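Local coordinates for discoidin-2 (PDB 2VMC), which binds galactose and N-acetylgalactosamine as a trimeric lectin, and may take part in spore formation and assembly of the spore coat, at residues V169-R174 with V243-F248; Q216-G221 with G239-Y244; I185-K190 with L233-W238. One frame throughout, in Å; residues are numbered along the deposited sequence.

In the fold
The three contacts all lie in the lectin-like region, far along the chain from the N-terminal beta-sandwich. From the N terminus, contact 1 closes the widest loop: strand 163-170 pairs with strand 242-254 of the same three-stranded sheet, and the loop after it folds onto that strand. Contact 3 is nested inside that loop and joins strands 183-190 and 230-237 of the second sheet. Contact 2 crosses contact 3, since 216-221 precedes 233-238 and 239-244 follows it, and ends on the stretch used by contact 1, sharing V243 and Y244. It bridges the two sheets near the sugar site, while F248 on F235 and R187 on D173 tie contacts 1 and 3 across the sandwich.

Contact 1: V169-R174 with V243-F248; sequences VSIGDR and VYDLTF. With A2G (2-acetamido-2-deoxy-alpha-D-galactopyranose), chain E.
Bends at chi2 (-67°) and chi3 fold R174 back over Y244, whose own CG stands anti to the backbone N (chi1 -166°), which puts the ring beneath the guanidinium. The two flat groups stack with planes 2° apart and R174 CZ 3.4 Å from Y244 CE2, a cation-pi pair to which R174 CD adds a CH-pi contact. Within the guanidinium plane, R174 NE and NH2 both donate to Y244 O, at 3.1 and 3.0 Å, a side-on grip that fixes the rotation of the group. N-acetylgalactosamine (chain E) lies over the opposite ring face, with its C4 3.7 Å from Y244 CD1; R218 and W238 of the third subunit hydrogen-bond this sugar, so the ring completes a neighbour's site. D245 OD1 accepts from G172 N at 3.0 Å, above the carboxylate plane, while OD2 is salt-bridged to K207. Farther along, S170 OG and T247 OG1 share a hydrogen bond of 2.6 Å, beside the antiparallel hydrogen-bonded pair V169-F248. I171 CD1 packs 3.9 Å from V243 CG1. Strand 242-254 thus runs between strands 163-170 and 200-211, with a classic bulge at Y244-D245 facing D209, and V169, I171 and L246 meet strand 230-237 of the other sheet.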
loop_
_atom_site.group_PDB
_atom_site.type_symbol
_atom_site.label_atom_id
_atom_site.label_comp_id
_atom_site.label_asym_id
_atom_site.label_seq_id
_atom_site.Cartn_x
_atom_site.Cartn_y
_atom_site.Cartn_z
ATOM N N VAL A 169 19.998 -1.339 -21.751
ATOM C CA VAL A 169 20.973 -0.435 -22.337
ATOM C C VAL A 169 22.145 -1.254 -22.913
ATOM O O VAL A 169 22.590 -2.230 -22.299
ATOM C CB VAL A 169 21.399 0.706 -21.332
ATOM C CG1 VAL A 169 21.817 0.147 -19.987
ATOM C CG2 VAL A 169 22.461 1.645 -21.925
ATOM N N SER A 170 22.610 -0.850 -24.090
ATOM C CA SER A 170 23.731 -1.526 -24.785
ATOM C C SER A 170 24.751 -0.492 -25.258
ATOM O O SER A 170 24.420 0.699 -25.365
ATOM C CB SER A 170 23.223 -2.275 -26.027
ATOM O OG SER A 170 22.329 -3.331 -25.702
ATOM N N ILE A 171 25.965 -0.942 -25.589
ATOM C CA ILE A 171 26.947 -0.053 -26.282
ATOM C C ILE A 171 26.387 0.355 -27.666
ATOM O O ILE A 171 26.330 1.550 -28.011
ATOM C CB ILE A 171 28.358 -0.710 -26.443
ATOM C CG1 ILE A 171 28.888 -1.200 -25.076
ATOM C CG2 ILE A 171 29.354 0.297 -27.082
ATOM C CD1 ILE A 171 30.168 -2.023 -25.124
ATOM N N GLY A 172 25.965 -0.636 -28.439
ATOM C CA GLY A 172 25.244 -0.397 -29.693
ATOM C C GLY A 172 26.153 0.006 -30.835
ATOM O O GLY A 172 25.674 0.267 -31.941
ATOM N N ASP A 173 27.460 0.055 -30.569
ATOM C CA ASP A 173 28.455 0.393 -31.592
ATOM C C ASP A 173 29.862 -0.123 -31.242
ATOM O O ASP A 173 30.020 -0.843 -30.257
ATOM C CB ASP A 173 28.455 1.915 -31.913
ATOM C CG ASP A 173 29.122 2.771 -30.837
ATOM O OD1 ASP A 173 29.694 2.259 -29.835
ATOM O OD2 ASP A 173 29.070 4.011 -31.010
ATOM N N ARG A 174 30.867 0.236 -32.057
ATOM C CA ARG A 174 32.212 -0.337 -31.876
ATOM C C ARG A 174 33.169 0.520 -31.013
ATOM O O ARG A 174 34.402 0.376 -31.102
ATOM C CB ARG A 174 32.863 -0.678 -33.231
ATOM C CG ARG A 174 31.983 -1.483 -34.186
ATOM C CD ARG A 174 31.671 -2.922 -33.704
ATOM N NE ARG A 174 30.611 -3.023 -32.674
ATOM C CZ ARG A 174 29.290 -2.965 -32.901
ATOM N NH1 ARG A 174 28.828 -2.790 -34.140
ATOM N NH2 ARG A 174 28.418 -3.092 -31.887
ATOM N N VAL A 243 36.019 -5.112 -27.039
ATOM C CA VAL A 243 34.610 -5.367 -26.710
ATOM C C VAL A 243 33.723 -4.876 -27.861
ATOM O O VAL A 243 33.683 -3.684 -28.159
ATOM C CB VAL A 243 34.209 -4.705 -25.348
ATOM C CG1 VAL A 243 32.716 -4.910 -25.076
ATOM C CG2 VAL A 243 35.067 -5.247 -24.198
ATOM N N TYR A 244 33.041 -5.820 -28.513
ATOM C CA TYR A 244 32.182 -5.551 -29.675
ATOM C C TYR A 244 30.814 -4.974 -29.248
ATOM O O TYR A 244 30.379 -3.918 -29.758
ATOM C CB TYR A 244 32.021 -6.839 -30.514
ATOM C CG TYR A 244 31.452 -6.619 -31.892
ATOM C CD1 TYR A 244 32.300 -6.517 -33.010
ATOM C CD2 TYR A 244 30.077 -6.534 -32.090
ATOM C CE1 TYR A 244 31.779 -6.340 -34.278
ATOM C CE2 TYR A 244 29.535 -6.357 -33.363
ATOM C CZ TYR A 244 30.402 -6.261 -34.448
ATOM O OH TYR A 244 29.892 -6.072 -35.706
ATOM N N ASP A 245 30.156 -5.641 -28.298
ATOM C CA ASP A 245 28.911 -5.108 -27.690
ATOM C C ASP A 245 28.701 -5.700 -26.287
ATOM O O ASP A 245 29.255 -6.765 -25.962
ATOM C CB ASP A 245 27.703 -5.396 -28.602
ATOM C CG ASP A 245 26.490 -4.490 -28.324
ATOM O OD1 ASP A 245 26.627 -3.450 -27.648
ATOM O OD2 ASP A 245 25.381 -4.828 -28.812
ATOM N N LEU A 246 27.937 -4.984 -25.451
ATOM C CA LEU A 246 27.502 -5.479 -24.134
ATOM C C LEU A 246 26.095 -4.964 -23.926
ATOM O O LEU A 246 25.798 -3.843 -24.373
ATOM C CB LEU A 246 28.367 -4.929 -22.995
ATOM C CG LEU A 246 29.792 -5.472 -22.839
ATOM C CD1 LEU A 246 30.622 -4.571 -21.880
ATOM C CD2 LEU A 246 29.810 -6.949 -22.410
ATOM N N THR A 247 25.245 -5.768 -23.285
ATOM C CA THR A 247 23.867 -5.329 -22.907
ATOM C C THR A 247 23.565 -5.601 -21.422
ATOM O O THR A 247 23.880 -6.670 -20.910
ATOM C CB THR A 247 22.774 -6.026 -23.776
ATOM O OG1 THR A 247 23.055 -5.818 -25.172
ATOM C CG2 THR A 247 21.358 -5.479 -23.450
ATOM N N PHE A 248 22.954 -4.621 -20.751
ATOM C CA PHE A 248 22.469 -4.777 -19.378
ATOM C C PHE A 248 20.955 -4.496 -19.295
ATOM O O PHE A 248 20.440 -3.607 -19.991
ATOM C CB PHE A 248 23.190 -3.789 -18.442
ATOM C CG PHE A 248 24.651 -4.095 -18.228
ATOM C CD1 PHE A 248 25.059 -4.901 -17.152
ATOM C CD2 PHE A 248 25.637 -3.551 -19.086
ATOM C CE1 PHE A 248 26.432 -5.206 -16.934
ATOM C CE2 PHE A 248 27.030 -3.828 -18.860
ATOM C CZ PHE A 248 27.416 -4.671 -17.798
HETATM O O5 A2G E . 32.443 -11.118 -35.544
HETATM C C1 A2G E . 31.293 -11.117 -36.395
HETATM O O1 A2G E . 31.321 -9.962 -37.244
HETATM C C2 A2G E . 30.017 -11.106 -35.557
HETATM N N2 A2G E . 28.833 -11.003 -36.403
HETATM C C3 A2G E . 29.998 -9.983 -34.491
HETATM O O3 A2G E . 28.847 -10.047 -33.627
HETATM C C4 A2G E . 31.283 -9.990 -33.654
HETATM O O4 A2G E . 31.300 -11.106 -32.762
HETATM C C5 A2G E . 32.496 -10.032 -34.608
HETATM C C6 A2G E . 33.815 -10.104 -33.848
HETATM O O6 A2G E . 34.870 -9.882 -34.809
HETATM C C7 A2G E . 28.278 -12.097 -36.949
HETATM O O7 A2G E . 28.723 -13.231 -36.742
HETATM C C8 A2G E . 27.083 -11.825 -37.825
HETATM O O HOH W 1 32.175 -1.455 -28.633
HETATM O O HOH W 2 25.716 -3.527 -32.010
#

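Contact 2: Q216-G221 with G239-Y244. With A2G (2-acetamido-2-deoxy-alpha-D-galactopyranose), chain B; A2G (2-acetamido-2-deoxy-alpha-D-galactopyranose), chain E.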
loop_
_atom_site.group_PDB
_atom_site.type_symbol
_atom_site.label_atom_id
_atom_site.label_comp_id
_atom_site.label_asym_id
_atom_site.label_seq_id
_atom_site.Cartn_x
_atom_site.Cartn_y
_atom_site.Cartn_z
ATOM N N GLN A 216 42.575 -13.573 -21.484
ATOM C CA GLN A 216 41.922 -12.838 -20.370
ATOM C C GLN A 216 40.691 -12.080 -20.884
ATOM O O GLN A 216 40.793 -11.278 -21.835
ATOM C CB GLN A 216 42.894 -11.844 -19.678
ATOM C CG GLN A 216 42.387 -11.341 -18.285
ATOM C CD GLN A 216 42.533 -12.424 -17.200
ATOM O OE1 GLN A 216 43.251 -13.413 -17.402
ATOM N NE2 GLN A 216 41.878 -12.228 -16.049
ATOM N N MET A 217 39.542 -12.350 -20.266
ATOM C CA MET A 217 38.303 -11.576 -20.492
ATOM C C MET A 217 38.196 -10.469 -19.454
ATOM O O MET A 217 38.409 -10.715 -18.263
ATOM C CB MET A 217 37.064 -12.486 -20.433
ATOM C CG MET A 217 35.694 -11.760 -20.635
ATOM S SD MET A 217 35.601 -10.976 -22.269
ATOM C CE MET A 217 35.148 -12.398 -23.291
ATOM N N ARG A 218 37.932 -9.244 -19.927
ATOM C CA ARG A 218 37.752 -8.067 -19.069
ATOM C C ARG A 218 36.567 -7.207 -19.550
ATOM O O ARG A 218 36.610 -6.642 -20.655
ATOM C CB ARG A 218 39.036 -7.200 -19.018
ATOM C CG ARG A 218 40.340 -7.933 -18.633
ATOM C CD ARG A 218 41.545 -6.954 -18.711
ATOM N NE ARG A 218 42.808 -7.606 -18.359
ATOM C CZ ARG A 218 43.666 -8.093 -19.258
ATOM N NH1 ARG A 218 43.407 -7.980 -20.556
ATOM N NH2 ARG A 218 44.805 -8.654 -18.849
ATOM N N TRP A 219 35.517 -7.110 -18.723
ATOM C CA TRP A 219 34.424 -6.165 -18.971
ATOM C C TRP A 219 33.737 -5.792 -17.650
ATOM O O TRP A 219 33.734 -6.557 -16.689
ATOM C CB TRP A 219 33.385 -6.658 -20.031
ATOM C CG TRP A 219 32.647 -7.974 -19.705
ATOM C CD1 TRP A 219 32.940 -9.216 -20.201
ATOM C CD2 TRP A 219 31.498 -8.154 -18.839
ATOM N NE1 TRP A 219 32.057 -10.155 -19.703
ATOM C CE2 TRP A 219 31.162 -9.532 -18.867
ATOM C CE3 TRP A 219 30.723 -7.281 -18.046
ATOM C CZ2 TRP A 219 30.085 -10.070 -18.125
ATOM C CZ3 TRP A 219 29.653 -7.806 -17.307
ATOM C CH2 TRP A 219 29.337 -9.197 -17.360
ATOM N N GLU A 220 33.168 -4.597 -17.619
ATOM C CA GLU A 220 32.426 -4.142 -16.453
ATOM C C GLU A 220 31.374 -3.128 -16.885
ATOM O O GLU A 220 31.555 -2.394 -17.866
ATOM C CB GLU A 220 33.376 -3.517 -15.409
ATOM C CG GLU A 220 32.701 -3.121 -14.100
ATOM C CD GLU A 220 33.659 -2.770 -12.973
ATOM O OE1 GLU A 220 34.893 -2.725 -13.198
ATOM O OE2 GLU A 220 33.162 -2.555 -11.842
ATOM N N GLY A 221 30.297 -3.076 -16.113
ATOM C CA GLY A 221 29.301 -2.036 -16.235
ATOM C C GLY A 221 29.071 -1.469 -14.853
ATOM O O GLY A 221 29.168 -2.185 -13.837
ATOM N N GLY A 239 43.171 -3.534 -20.077
ATOM C CA GLY A 239 44.119 -4.324 -20.871
ATOM C C GLY A 239 43.942 -4.034 -22.343
ATOM O O GLY A 239 43.672 -2.880 -22.739
ATOM N N ASN A 240 44.084 -5.063 -23.182
ATOM C CA ASN A 240 43.908 -4.880 -24.615
ATOM C C ASN A 240 42.643 -5.554 -25.189
ATOM O O ASN A 240 42.574 -5.837 -26.388
ATOM C CB ASN A 240 45.169 -5.347 -25.378
ATOM C CG ASN A 240 46.400 -4.485 -25.052
ATOM O OD1 ASN A 240 46.295 -3.276 -24.819
ATOM N ND2 ASN A 240 47.561 -5.118 -24.996
ATOM N N ASN A 241 41.637 -5.785 -24.346
ATOM C CA ASN A 241 40.398 -6.406 -24.823
ATOM C C ASN A 241 39.639 -5.553 -25.844
ATOM O O ASN A 241 39.510 -4.337 -25.667
ATOM C CB ASN A 241 39.460 -6.712 -23.651
ATOM C CG ASN A 241 39.998 -7.814 -22.749
ATOM O OD1 ASN A 241 40.887 -7.583 -21.959
ATOM N ND2 ASN A 241 39.449 -9.021 -22.883
ATOM N N ALA A 242 39.139 -6.210 -26.887
ATOM C CA ALA A 242 38.242 -5.595 -27.879
ATOM C C ALA A 242 36.810 -6.041 -27.567
ATOM O O ALA A 242 36.440 -7.232 -27.787
ATOM C CB ALA A 242 38.642 -6.033 -29.311
ATOM N N VAL A 243 36.019 -5.112 -27.039
ATOM C CA VAL A 243 34.610 -5.367 -26.710
ATOM C C VAL A 243 33.723 -4.876 -27.861
ATOM O O VAL A 243 33.683 -3.684 -28.159
ATOM C CB VAL A 243 34.209 -4.705 -25.348
ATOM C CG1 VAL A 243 32.716 -4.910 -25.076
ATOM C CG2 VAL A 243 35.067 -5.247 -24.198
ATOM N N TYR A 244 33.041 -5.820 -28.513
ATOM C CA TYR A 244 32.182 -5.551 -29.675
ATOM C C TYR A 244 30.814 -4.974 -29.248
ATOM O O TYR A 244 30.379 -3.918 -29.758
ATOM C CB TYR A 244 32.021 -6.839 -30.514
ATOM C CG TYR A 244 31.452 -6.619 -31.892
ATOM C CD1 TYR A 244 32.300 -6.517 -33.010
ATOM C CD2 TYR A 244 30.077 -6.534 -32.090
ATOM C CE1 TYR A 244 31.779 -6.340 -34.278
ATOM C CE2 TYR A 244 29.535 -6.357 -33.363
ATOM C CZ TYR A 244 30.402 -6.261 -34.448
ATOM O OH TYR A 244 29.892 -6.072 -35.706
HETATM O O5 A2G B . 46.015 -8.534 -15.790
HETATM C C1 A2G B . 46.263 -7.199 -15.341
HETATM O O1 A2G B . 47.061 -7.230 -14.151
HETATM C C2 A2G B . 44.944 -6.485 -15.054
HETATM N N2 A2G B . 45.176 -5.156 -14.499
HETATM C C3 A2G B . 44.008 -7.288 -14.118
HETATM O O3 A2G B . 42.721 -6.668 -13.942
HETATM C C4 A2G B . 43.833 -8.730 -14.611
HETATM O O4 A2G B . 43.017 -8.768 -15.783
HETATM C C5 A2G B . 45.226 -9.331 -14.895
HETATM C C6 A2G B . 45.134 -10.747 -15.450
HETATM O O6 A2G B . 46.469 -11.295 -15.436
HETATM C C7 A2G B . 45.390 -4.102 -15.301
HETATM O O7 A2G B . 45.378 -4.200 -16.532
HETATM C C8 A2G B . 45.648 -2.805 -14.578
HETATM O O5 A2G E . 32.443 -11.118 -35.544
HETATM C C1 A2G E . 31.293 -11.117 -36.395
HETATM O O1 A2G E . 31.321 -9.962 -37.244
HETATM C C2 A2G E . 30.017 -11.106 -35.557
HETATM N N2 A2G E . 28.833 -11.003 -36.403
HETATM C C3 A2G E . 29.998 -9.983 -34.491
HETATM O O3 A2G E . 28.847 -10.047 -33.627
HETATM C C4 A2G E . 31.283 -9.990 -33.654
HETATM O O4 A2G E . 31.300 -11.106 -32.762
HETATM C C5 A2G E . 32.496 -10.032 -34.608
HETATM C C6 A2G E . 33.815 -10.104 -33.848
HETATM O O6 A2G E . 34.870 -9.882 -34.809
HETATM C C7 A2G E . 28.278 -12.097 -36.949
HETATM O O7 A2G E . 28.723 -13.231 -36.742
HETATM C C8 A2G E . 27.083 -11.825 -37.825
#
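The R218 guanidinium is layered between G239 and Q216: G239 CA lies over one face, 3.7 Å from R218 NH1, and Q216 CG over the opposite face, 3.5 Å above the plane and toward the rim. At its edge stand N241 OD1 and O4 of N-acetylgalactosamine (chain B). The N241 amide is turned 83° from the guanidinium and works with both ends: OD1 accepts from R218 NH1 at 2.9 Å, and ND2 donates to Q216 O at 2.8 Å as well as to H211 O. NH1 also has a salt bridge to D213, while NE and NH2 face the sugar. This is the carbohydrate site of an H-type lectin domain, at one end of its two-sheet sandwich, with strand 216-224 from one sheet and the loop 239-241 that leads into strand 242-254 of the other. R218 runs extended from CG to NE, and its NE donates to sugar O4 at 2.8 Å, its NH2 to ring oxygen O5 at 3.3 Å (164°). Q216 CD packs 3.6 Å from sugar C6. The Q216 amide is held by H211 and D209 of the second subunit, whose strand pairs with 216-220 and carries the sheet across the interface.

Contact 3: I185-K190 with L233-W238; sequences IVRHVK and LTFITW. With A2G (2-acetamido-2-deoxy-alpha-D-galactopyranose), chain B.
Strands 185-190 and 233-237 run antiparallel, 158° between their directions and 4.7 Å apart at closest approach, with I185-F235 and R187-L233 as hydrogen-bonded pairs (F235 N to I185 O 2.8 Å) on either side of the non-hydrogen-bonded pair V186-T234. I185, R187, L233 and F235 share one face. I185 holds CG1 between its backbone N and carbonyl carbon (chi1 55°), which brings CD1 to 3.5 Å from F235 CD2, obliquely to the ring. The same methyl sits over the centre of the R187 guanidinium, 3.6 Å above its plane. R187 CG leans on F235 CE2 at 3.7 Å, and L233 CD1 lies over a face of the F235 ring. R187 sends its polar end to V186 O from NH1, I171 O from NE and D173 from NH2. On the other face V186 CG2 meets T234 OG1 at 3.9 Å, the hydroxyl bonded to E224. Past the end of strand 230-237, W238 NE1 points almost straight (170°) at O3 of N-acetylgalactosamine (chain B), 2.9 Å away. The F235 face packs against strands 163-170 and 242-254 of the other sheet, forming the two-sheet antiparallel sandwich of H-type lectins, with the carbohydrate site at the strand end.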
loop_
_atom_site.group_PDB
_atom_site.type_symbol
_atom_site.label_atom_id
_atom_site.label_comp_id
_atom_site.label_asym_id
_atom_site.label_seq_id
_atom_site.Cartn_x
_atom_site.Cartn_y
_atom_site.Cartn_z
ATOM N N ILE A 185 33.015 4.086 -22.115
ATOM C CA ILE A 185 32.021 4.921 -22.795
ATOM C C ILE A 185 30.791 5.031 -21.910
ATOM O O ILE A 185 30.542 4.165 -21.055
ATOM C CB ILE A 185 31.613 4.434 -24.227
ATOM C CG1 ILE A 185 31.116 2.978 -24.241
ATOM C CG2 ILE A 185 32.755 4.660 -25.230
ATOM C CD1 ILE A 185 29.606 2.871 -24.018
ATOM N N VAL A 186 30.033 6.100 -22.107
ATOM C CA VAL A 186 28.860 6.320 -21.288
ATOM C C VAL A 186 27.632 6.261 -22.167
ATOM O O VAL A 186 27.622 6.826 -23.259
ATOM C CB VAL A 186 28.910 7.698 -20.553
ATOM C CG1 VAL A 186 27.719 7.825 -19.639
ATOM C CG2 VAL A 186 30.152 7.802 -19.735
ATOM N N ARG A 187 26.598 5.573 -21.693
ATOM C CA ARG A 187 25.277 5.675 -22.319
ATOM C C ARG A 187 24.320 6.325 -21.328
ATOM O O ARG A 187 24.101 5.784 -20.238
ATOM C CB ARG A 187 24.763 4.288 -22.775
ATOM C CG ARG A 187 25.582 3.644 -23.926
ATOM C CD ARG A 187 25.425 4.434 -25.232
ATOM N NE ARG A 187 26.320 3.953 -26.281
ATOM C CZ ARG A 187 27.497 4.491 -26.600
ATOM N NH1 ARG A 187 27.960 5.561 -25.966
ATOM N NH2 ARG A 187 28.219 3.951 -27.579
ATOM N N HIS A 188 23.787 7.499 -21.673
ATOM C CA HIS A 188 22.797 8.098 -20.792
ATOM C C HIS A 188 21.441 7.482 -21.012
ATOM O O HIS A 188 20.973 7.318 -22.145
ATOM C CB HIS A 188 22.718 9.633 -20.826
ATOM C CG HIS A 188 22.039 10.202 -19.613
ATOM N ND1 HIS A 188 22.727 10.569 -18.473
ATOM C CD2 HIS A 188 20.729 10.406 -19.341
ATOM C CE1 HIS A 188 21.872 10.996 -17.565
ATOM N NE2 HIS A 188 20.653 10.907 -18.067
ATOM N N VAL A 189 20.821 7.138 -19.897
ATOM C CA VAL A 189 19.514 6.499 -19.898
ATOM C C VAL A 189 18.524 7.471 -19.267
ATOM O O VAL A 189 18.826 8.103 -18.252
ATOM C CB VAL A 189 19.544 5.163 -19.099
ATOM C CG1 VAL A 189 18.169 4.501 -19.070
ATOM C CG2 VAL A 189 20.605 4.217 -19.695
ATOM N N LYS A 190 17.363 7.602 -19.902
ATOM C CA LYS A 190 16.266 8.415 -19.366
ATOM C C LYS A 190 15.164 7.472 -18.900
ATOM O O LYS A 190 14.700 6.637 -19.679
ATOM C CB LYS A 190 15.731 9.342 -20.464
ATOM C CG LYS A 190 15.297 10.723 -19.977
ATOM C CD LYS A 190 14.749 11.557 -21.126
ATOM C CE LYS A 190 14.305 12.932 -20.650
ATOM N NZ LYS A 190 13.752 13.754 -21.761
ATOM N N LEU A 233 25.009 4.645 -17.704
ATOM C CA LEU A 233 25.625 3.313 -17.694
ATOM C C LEU A 233 27.015 3.511 -18.291
ATOM O O LEU A 233 27.161 3.831 -19.471
ATOM C CB LEU A 233 24.839 2.284 -18.525
ATOM C CG LEU A 233 25.030 0.763 -18.240
ATOM C CD1 LEU A 233 26.509 0.303 -18.090
ATOM C CD2 LEU A 233 24.257 0.315 -17.044
ATOM N N THR A 234 28.024 3.354 -17.451
ATOM C CA THR A 234 29.382 3.428 -17.915
ATOM C C THR A 234 29.851 2.011 -18.234
ATOM O O THR A 234 29.809 1.130 -17.374
ATOM C CB THR A 234 30.261 4.119 -16.874
ATOM O OG1 THR A 234 29.764 5.453 -16.662
ATOM C CG2 THR A 234 31.719 4.149 -17.325
ATOM N N PHE A 235 30.268 1.807 -19.483
ATOM C CA PHE A 235 30.748 0.502 -19.972
ATOM C C PHE A 235 32.263 0.579 -19.986
ATOM O O PHE A 235 32.824 1.562 -20.487
ATOM C CB PHE A 235 30.240 0.232 -21.405
ATOM C CG PHE A 235 28.750 -0.027 -21.510
ATOM C CD1 PHE A 235 28.258 -1.331 -21.551
ATOM C CD2 PHE A 235 27.838 1.032 -21.624
ATOM C CE1 PHE A 235 26.873 -1.584 -21.668
ATOM C CE2 PHE A 235 26.450 0.784 -21.731
ATOM C CZ PHE A 235 25.978 -0.529 -21.763
ATOM N N ILE A 236 32.925 -0.453 -19.454
ATOM C CA ILE A 236 34.346 -0.384 -19.141
ATOM C C ILE A 236 35.073 -1.624 -19.670
ATOM O O ILE A 236 34.577 -2.749 -19.500
ATOM C CB ILE A 236 34.538 -0.348 -17.597
ATOM C CG1 ILE A 236 33.665 0.757 -16.972
ATOM C CG2 ILE A 236 36.051 -0.225 -17.222
ATOM C CD1 ILE A 236 33.613 0.720 -15.469
ATOM N N THR A 237 36.235 -1.411 -20.293
ATOM C CA THR A 237 37.174 -2.514 -20.539
ATOM C C THR A 237 38.575 -1.988 -20.259
ATOM O O THR A 237 38.752 -0.781 -20.052
ATOM C CB THR A 237 37.003 -3.184 -21.951
ATOM O OG1 THR A 237 37.711 -4.438 -21.988
ATOM C CG2 THR A 237 37.453 -2.267 -23.110
ATOM N N TRP A 238 39.546 -2.892 -20.173
ATOM C CA TRP A 238 40.941 -2.511 -19.852
ATOM C C TRP A 238 41.879 -3.608 -20.374
ATOM O O TRP A 238 41.429 -4.500 -21.093
ATOM C CB TRP A 238 41.141 -2.170 -18.347
ATOM C CG TRP A 238 40.916 -3.339 -17.365
ATOM C CD1 TRP A 238 41.883 -4.024 -16.691
ATOM C CD2 TRP A 238 39.653 -3.888 -16.926
ATOM N NE1 TRP A 238 41.322 -4.990 -15.894
ATOM C CE2 TRP A 238 39.952 -4.941 -16.022
ATOM C CE3 TRP A 238 38.308 -3.623 -17.240
ATOM C CZ2 TRP A 238 38.943 -5.730 -15.403
ATOM C CZ3 TRP A 238 37.296 -4.395 -16.626
ATOM C CH2 TRP A 238 37.626 -5.452 -15.720
HETATM O O5 A2G B . 46.015 -8.534 -15.790
HETATM C C1 A2G B . 46.263 -7.199 -15.341
HETATM O O1 A2G B . 47.061 -7.230 -14.151
HETATM C C2 A2G B . 44.944 -6.485 -15.054
HETATM N N2 A2G B . 45.176 -5.156 -14.499
HETATM C C3 A2G B . 44.008 -7.288 -14.118
HETATM O O3 A2G B . 42.721 -6.668 -13.942
HETATM C C4 A2G B . 43.833 -8.730 -14.611
HETATM O O4 A2G B . 43.017 -8.768 -15.783
HETATM C C5 A2G B . 45.226 -9.331 -14.895
HETATM C C6 A2G B . 45.134 -10.747 -15.450
HETATM O O6 A2G B . 46.469 -11.295 -15.436
HETATM C C7 A2G B . 45.390 -4.102 -15.301
HETATM O O7 A2G B . 45.378 -4.200 -16.532
HETATM C C8 A2G B . 45.648 -2.805 -14.578
#